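PDB 2ZO4: metallo-beta-lactamase family protein from Thermus thermophilus, which probably acts as a zinc-dependent hydrolase of the metallo-beta-lactamase superfamily, holding two zinc ions in its active site, though its natural substrate is not established. Local coordinates for residues A[256-261]-A[297-302]; A[196-201]-A[212-217]. One frame throughout, in Å; residues are numbered along the deposited sequence.

Interaction 1: residues A[256-261]-A[297-302]; sequences EALLAL and EYLREE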
loop_
_atom_site.group_PDB
_atom_site.type_symbol
_atom_site.label_atom_id
_atom_site.label_comp_id
_atom_site.label_asym_id
_atom_site.label_seq_id
_atom_site.Cartn_x
_atom_site.Cartn_y
_atom_site.Cartn_z
ATOM N N GLU A 256 -19.728 -0.989 -11.750
ATOM C CA GLU A 256 -21.138 -0.851 -12.114
ATOM C C GLU A 256 -21.717 0.452 -11.561
ATOM O O GLU A 256 -22.456 1.149 -12.255
ATOM C CB GLU A 256 -21.951 -2.049 -11.606
ATOM C CG GLU A 256 -21.640 -3.375 -12.308
ATOM C CD GLU A 256 -22.382 -4.552 -11.695
ATOM O OE1 GLU A 256 -23.513 -4.357 -11.196
ATOM O OE2 GLU A 256 -21.838 -5.681 -11.711
ATOM N N ALA A 257 -21.367 0.777 -10.314
ATOM C CA ALA A 257 -21.806 2.023 -9.679
ATOM C C ALA A 257 -21.282 3.260 -10.408
ATOM O O ALA A 257 -22.007 4.242 -10.563
ATOM C CB ALA A 257 -21.399 2.057 -8.217
ATOM N N LEU A 258 -20.029 3.204 -10.861
ATOM C CA LEU A 258 -19.426 4.313 -11.597
ATOM C C LEU A 258 -20.095 4.512 -12.962
ATOM O O LEU A 258 -20.372 5.643 -13.363
ATOM C CB LEU A 258 -17.911 4.107 -11.748
ATOM C CG LEU A 258 -17.073 5.131 -12.523
ATOM C CD1 LEU A 258 -17.282 6.554 -12.022
ATOM C CD2 LEU A 258 -15.596 4.755 -12.452
ATOM N N LEU A 259 -20.347 3.410 -13.664
ATOM C CA LEU A 259 -21.058 3.448 -14.946
ATOM C C LEU A 259 -22.433 4.117 -14.829
ATOM O O LEU A 259 -22.821 4.892 -15.700
ATOM C CB LEU A 259 -21.190 2.038 -15.535
ATOM C CG LEU A 259 -19.911 1.432 -16.126
ATOM C CD1 LEU A 259 -20.084 -0.049 -16.422
ATOM C CD2 LEU A 259 -19.469 2.186 -17.377
ATOM N N ALA A 260 -23.142 3.825 -13.739
ATOM C CA ALA A 260 -24.458 4.399 -13.466
ATOM C C ALA A 260 -24.384 5.904 -13.202
ATOM O O ALA A 260 -25.287 6.650 -13.585
ATOM C CB ALA A 260 -25.117 3.681 -12.295
ATOM N N LEU A 261 -23.301 6.342 -12.561
ATOM C CA LEU A 261 -23.069 7.763 -12.276
ATOM C C LEU A 261 -22.798 8.602 -13.529
ATOM O O LEU A 261 -22.886 9.832 -13.492
ATOM C CB LEU A 261 -21.919 7.930 -11.276
ATOM C CG LEU A 261 -22.151 7.473 -9.833
ATOM C CD1 LEU A 261 -20.849 7.511 -9.060
ATOM C CD2 LEU A 261 -23.222 8.311 -9.136
ATOM N N GLU A 297 -10.131 4.772 -15.727
ATOM C CA GLU A 297 -9.124 4.380 -16.715
ATOM C C GLU A 297 -9.174 2.886 -17.034
ATOM O O GLU A 297 -8.817 2.464 -18.138
ATOM C CB GLU A 297 -7.723 4.832 -16.285
ATOM C CG GLU A 297 -7.487 6.338 -16.484
ATOM C CD GLU A 297 -7.646 6.778 -17.942
ATOM O OE1 GLU A 297 -6.723 6.538 -18.742
ATOM O OE2 GLU A 297 -8.690 7.370 -18.288
ATOM N N TYR A 298 -9.637 2.097 -16.067
ATOM C CA TYR A 298 -9.923 0.685 -16.281
ATOM C C TYR A 298 -11.079 0.525 -17.275
ATOM O O TYR A 298 -11.004 -0.285 -18.206
ATOM C CB TYR A 298 -10.264 0.016 -14.947
ATOM C CG TYR A 298 -10.522 -1.473 -15.033
ATOM C CD1 TYR A 298 -9.485 -2.388 -14.869
ATOM C CD2 TYR A 298 -11.809 -1.965 -15.259
ATOM C CE1 TYR A 298 -9.716 -3.748 -14.942
ATOM C CE2 TYR A 298 -12.052 -3.333 -15.333
ATOM C CZ TYR A 298 -11.003 -4.214 -15.171
ATOM O OH TYR A 298 -11.237 -5.565 -15.234
ATOM N N LEU A 299 -12.137 1.306 -17.068
ATOM C CA LEU A 299 -13.312 1.281 -17.939
ATOM C C LEU A 299 -13.002 1.794 -19.342
ATOM O O LEU A 299 -13.540 1.279 -20.326
ATOM C CB LEU A 299 -14.460 2.090 -17.328
ATOM C CG LEU A 299 -15.141 1.514 -16.078
ATOM C CD1 LEU A 299 -16.142 2.501 -15.510
ATOM C CD2 LEU A 299 -15.811 0.175 -16.367
ATOM N N ARG A 300 -12.135 2.804 -19.425
ATOM C CA ARG A 300 -11.751 3.397 -20.702
ATOM C C ARG A 300 -10.926 2.426 -21.530
ATOM O O ARG A 300 -11.112 2.330 -22.744
ATOM C CB ARG A 300 -10.996 4.718 -20.495
ATOM C CG ARG A 300 -10.942 5.591 -21.751
ATOM C CD ARG A 300 -10.426 6.998 -21.470
ATOM N NE ARG A 300 -9.012 7.031 -21.092
ATOM C CZ ARG A 300 -7.994 6.939 -21.947
ATOM N NH1 ARG A 300 -8.210 6.789 -23.253
ATOM N NH2 ARG A 300 -6.749 6.984 -21.493
ATOM N N GLU A 301 -10.033 1.696 -20.867
ATOM C CA GLU A 301 -9.205 0.687 -21.529
ATOM C C GLU A 301 -10.069 -0.427 -22.117
ATOM O O GLU A 301 -9.776 -0.940 -23.195
ATOM C CB GLU A 301 -8.151 0.124 -20.567
ATOM C CG GLU A 301 -7.024 -0.669 -21.242
ATOM C CD GLU A 301 -7.382 -2.130 -21.496
ATOM O OE1 GLU A 301 -8.287 -2.663 -20.818
ATOM O OE2 GLU A 301 -6.746 -2.756 -22.371
ATOM N N GLU A 302 -11.135 -0.786 -21.409
ATOM C CA GLU A 302 -12.104 -1.767 -21.904
ATOM C C GLU A 302 -13.006 -1.203 -23.006
ATOM O O GLU A 302 -13.715 -1.956 -23.675
ATOM C CB GLU A 302 -12.963 -2.299 -20.756
ATOM C CG GLU A 302 -12.211 -3.196 -19.789
ATOM C CD GLU A 302 -13.117 -3.860 -18.768
ATOM O OE1 GLU A 302 -14.242 -3.367 -18.539
ATOM O OE2 GLU A 302 -12.695 -4.879 -18.188
#
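Leu299 reaches from the segment 297-302 toward the helix of 256-261 and places one methyl, CD1, between two consecutive leucines. Leu299 CD1 lies 3.8 Å from Leu258 CD2 and 3.8 Å from Leu259 CD2, and the two directions open an angle of about 124° at the methyl, so it is flanked rather than met from one side. The branching carbons follow closely, Leu258 CG standing 4.1 Å and Leu259 CG 4.0 Å from Leu299 CD1. The two leucines approach differently. Leu258 starts out toward the other helix, with CG turned anti to its own backbone N (chi1 178°), and runs past Leu299 in the opposite direction. Leu259 leaves its backbone less directly; only the end of its side chain closes in, at a slant to Leu299. The backbones stay apart, with Leu259 CA and Leu299 CA 8.6 Å from each other, which leaves the contact to branched apolar tips.

Leu259 and Leu299 both touch Val305 of the strand 305-308, while Leu258 also packs on Leu275 of the helix 268-275. Away from the leucines, Arg300 grips Glu297 one helical turn earlier side-on: NE reaches Glu297 OE2 at 2.8 Å in a nearly straight bond (170°), and NH2 takes OE1. Glu297 OE2 is also hydrogen-bonded to Tyr314 OH in the C-terminal hairpin. A cluster of leucines between helices, closed by a two-stranded antiparallel hairpin, is consistent with the winged-helix-like form of the C-terminal domain in this family, which belongs to the helix-turn-helix clan.

Interaction 2: residues A[196-201]-A[212-217]; sequences VSPNVG and KDFLRS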
loop_
_atom_site.group_PDB
_atom_site.type_symbol
_atom_site.label_atom_id
_atom_site.label_comp_id
_atom_site.label_asym_id
_atom_site.label_seq_id
_atom_site.Cartn_x
_atom_site.Cartn_y
_atom_site.Cartn_z
ATOM N N VAL A 196 -12.596 -3.031 4.598
ATOM C CA VAL A 196 -12.784 -2.204 3.420
ATOM C C VAL A 196 -11.873 -2.711 2.313
ATOM O O VAL A 196 -11.140 -3.693 2.495
ATOM C CB VAL A 196 -12.443 -0.720 3.720
ATOM C CG1 VAL A 196 -13.492 -0.100 4.621
ATOM C CG2 VAL A 196 -11.056 -0.601 4.354
ATOM N N SER A 197 -11.925 -2.051 1.164
ATOM C CA SER A 197 -10.932 -2.288 0.138
ATOM C C SER A 197 -9.755 -1.364 0.384
ATOM O O SER A 197 -9.946 -0.175 0.664
ATOM C CB SER A 197 -11.497 -2.047 -1.262
ATOM O OG SER A 197 -10.477 -2.207 -2.236
ATOM N N PRO A 198 -8.529 -1.909 0.300
ATOM C CA PRO A 198 -7.384 -1.016 0.232
ATOM C C PRO A 198 -7.492 -0.132 -1.006
ATOM O O PRO A 198 -8.046 -0.557 -2.028
ATOM C CB PRO A 198 -6.190 -1.970 0.113
ATOM C CG PRO A 198 -6.761 -3.289 -0.282
ATOM C CD PRO A 198 -8.135 -3.330 0.284
ATOM N N ASN A 199 -6.985 1.090 -0.904
ATOM C CA ASN A 199 -6.965 2.025 -2.027
ATOM C C ASN A 199 -6.371 1.383 -3.283
ATOM O O ASN A 199 -5.410 0.616 -3.208
ATOM C CB ASN A 199 -6.163 3.276 -1.652
ATOM C CG ASN A 199 -6.612 4.518 -2.409
ATOM O OD1 ASN A 199 -7.737 4.999 -2.233
ATOM N ND2 ASN A 199 -5.725 5.056 -3.244
ATOM N N VAL A 200 -6.977 1.664 -4.427
ATOM C CA VAL A 200 -6.339 1.415 -5.709
ATOM C C VAL A 200 -6.345 2.744 -6.462
ATOM O O VAL A 200 -7.298 3.073 -7.174
ATOM C CB VAL A 200 -7.002 0.242 -6.497
ATOM C CG1 VAL A 200 -8.484 0.509 -6.778
ATOM C CG2 VAL A 200 -6.245 -0.033 -7.776
ATOM N N GLY A 201 -5.286 3.522 -6.261
ATOM C CA GLY A 201 -5.229 4.875 -6.794
ATOM C C GLY A 201 -4.355 5.023 -8.020
ATOM O O GLY A 201 -3.322 4.360 -8.142
ATOM N N LYS A 212 -6.401 -3.108 -12.862
ATOM C CA LYS A 212 -6.152 -4.393 -13.522
ATOM C C LYS A 212 -5.072 -5.191 -12.787
ATOM O O LYS A 212 -5.218 -6.393 -12.592
ATOM C CB LYS A 212 -5.769 -4.189 -14.994
ATOM C CG LYS A 212 -5.696 -5.489 -15.811
ATOM C CD LYS A 212 -5.629 -5.208 -17.309
ATOM C CE LYS A 212 -5.489 -6.508 -18.096
ATOM N NZ LYS A 212 -5.508 -6.265 -19.571
ATOM N N ASP A 213 -3.996 -4.513 -12.386
ATOM C CA ASP A 213 -2.963 -5.100 -11.522
ATOM C C ASP A 213 -3.549 -5.599 -10.203
ATOM O O ASP A 213 -3.220 -6.690 -9.749
ATOM C CB ASP A 213 -1.883 -4.066 -11.185
ATOM C CG ASP A 213 -0.927 -3.805 -12.331
ATOM O OD1 ASP A 213 -0.706 -4.703 -13.174
ATOM O OD2 ASP A 213 -0.376 -2.686 -12.367
ATOM N N PHE A 214 -4.397 -4.772 -9.592
ATOM C CA PHE A 214 -4.972 -5.059 -8.278
ATOM C C PHE A 214 -5.829 -6.310 -8.307
ATOM O O PHE A 214 -5.744 -7.143 -7.409
ATOM C CB PHE A 214 -5.794 -3.872 -7.763
ATOM C CG PHE A 214 -6.313 -4.056 -6.362
ATOM C CD1 PHE A 214 -5.464 -3.906 -5.263
ATOM C CD2 PHE A 214 -7.653 -4.368 -6.136
ATOM C CE1 PHE A 214 -5.944 -4.078 -3.959
ATOM C CE2 PHE A 214 -8.140 -4.542 -4.838
ATOM C CZ PHE A 214 -7.282 -4.402 -3.750
ATOM N N LEU A 215 -6.653 -6.435 -9.342
ATOM C CA LEU A 215 -7.539 -7.585 -9.487
ATOM C C LEU A 215 -6.766 -8.871 -9.802
ATOM O O LEU A 215 -7.137 -9.952 -9.344
ATOM C CB LEU A 215 -8.639 -7.304 -10.527
ATOM C CG LEU A 215 -9.605 -6.154 -10.184
ATOM C CD1 LEU A 215 -10.477 -5.767 -11.379
ATOM C CD2 LEU A 215 -10.472 -6.481 -8.969
ATOM N N ARG A 216 -5.681 -8.755 -10.563
ATOM C CA ARG A 216 -4.820 -9.910 -10.822
ATOM C C ARG A 216 -4.086 -10.344 -9.548
ATOM O O ARG A 216 -3.851 -11.533 -9.335
ATOM C CB ARG A 216 -3.838 -9.612 -11.958
ATOM C CG ARG A 216 -2.948 -10.780 -12.348
ATOM C CD ARG A 216 -2.965 -11.019 -13.849
ATOM N NE ARG A 216 -3.992 -11.987 -14.239
ATOM C CZ ARG A 216 -3.772 -13.287 -14.445
ATOM N NH1 ARG A 216 -2.555 -13.802 -14.301
ATOM N NH2 ARG A 216 -4.778 -14.081 -14.794
ATOM N N SER A 217 -3.735 -9.373 -8.706
ATOM C CA SER A 217 -3.075 -9.650 -7.426
ATOM C C SER A 217 -4.006 -10.390 -6.468
ATOM O O SER A 217 -3.584 -11.322 -5.791
ATOM C CB SER A 217 -2.554 -8.359 -6.789
ATOM O OG SER A 217 -1.527 -7.794 -7.582
#
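The Phe214 side chain projects from its helix against the loop 196-201 and is met there at both ends. At its far end Pro198 CG comes to the ring edge, near the ring plane, 3.7 Å from Phe214 CZ and 3.8 Å from Phe214 CE1; the two side chains cross at about a right angle. At its root Val200 CG2 lies 3.9 Å from Phe214 CB, approaching at a slant. Ser197 OG is a looser neighbour, 4.2 Å from Phe214 CZ and oblique to the ring. With CG set opposite the Phe214 backbone N (chi1 -175°), the ring is carried out to the proline, and the nearest pair of CA atoms, Val200 CA and Phe214 CA, is 7.1 Å apart.

This is the connection of a beta-alpha-beta crossover in the metallo-beta-lactamase fold: strand 185-189 leads through the loop into helix 210-222 and on to the parallel neighbouring strand 228-231. Within the loop, Ser197 OG donates to Pro198 O at 2.9 Å, tilted 30° from the carbonyl plane, and it also shares a hydrogen bond with His251 NE2. The His251 imidazole meets the Phe214 ring with planes at about 70°, so one histidine of helix 240-261 touches both sides of the contact. Further out, Val200 N is hydrogen-bonded to Glu291 of helix 286-301, and Asn199 O accepts a bond from ND1 of the zinc ligand His171. Pro198 also packs on the side chain of His171, a second-shell contact to the metal site.

Overall arrangement
Both segments of interaction 2 precede those of interaction 1 in the sequence, and the centres of the two contacts are about 15 Å apart. They are joined directly through Tyr298 of 297-302, whose CD1 is 3.7 Å from Lys212 N and whose OH is 3.9 Å from Leu215 CD1, both packing contacts. A second route is helix 240-261: it presents His251 to interaction 2 and, further along, carries Leu258 and Leu259 of interaction 1. Their relation to the metals differs. The Pro198 side chain is about 7 Å from a zinc ion and about 4 Å from the side chains of the ligands His171 and Asp190, whereas interaction 1 is peripheral, its centre about 23 Å from that of the chain.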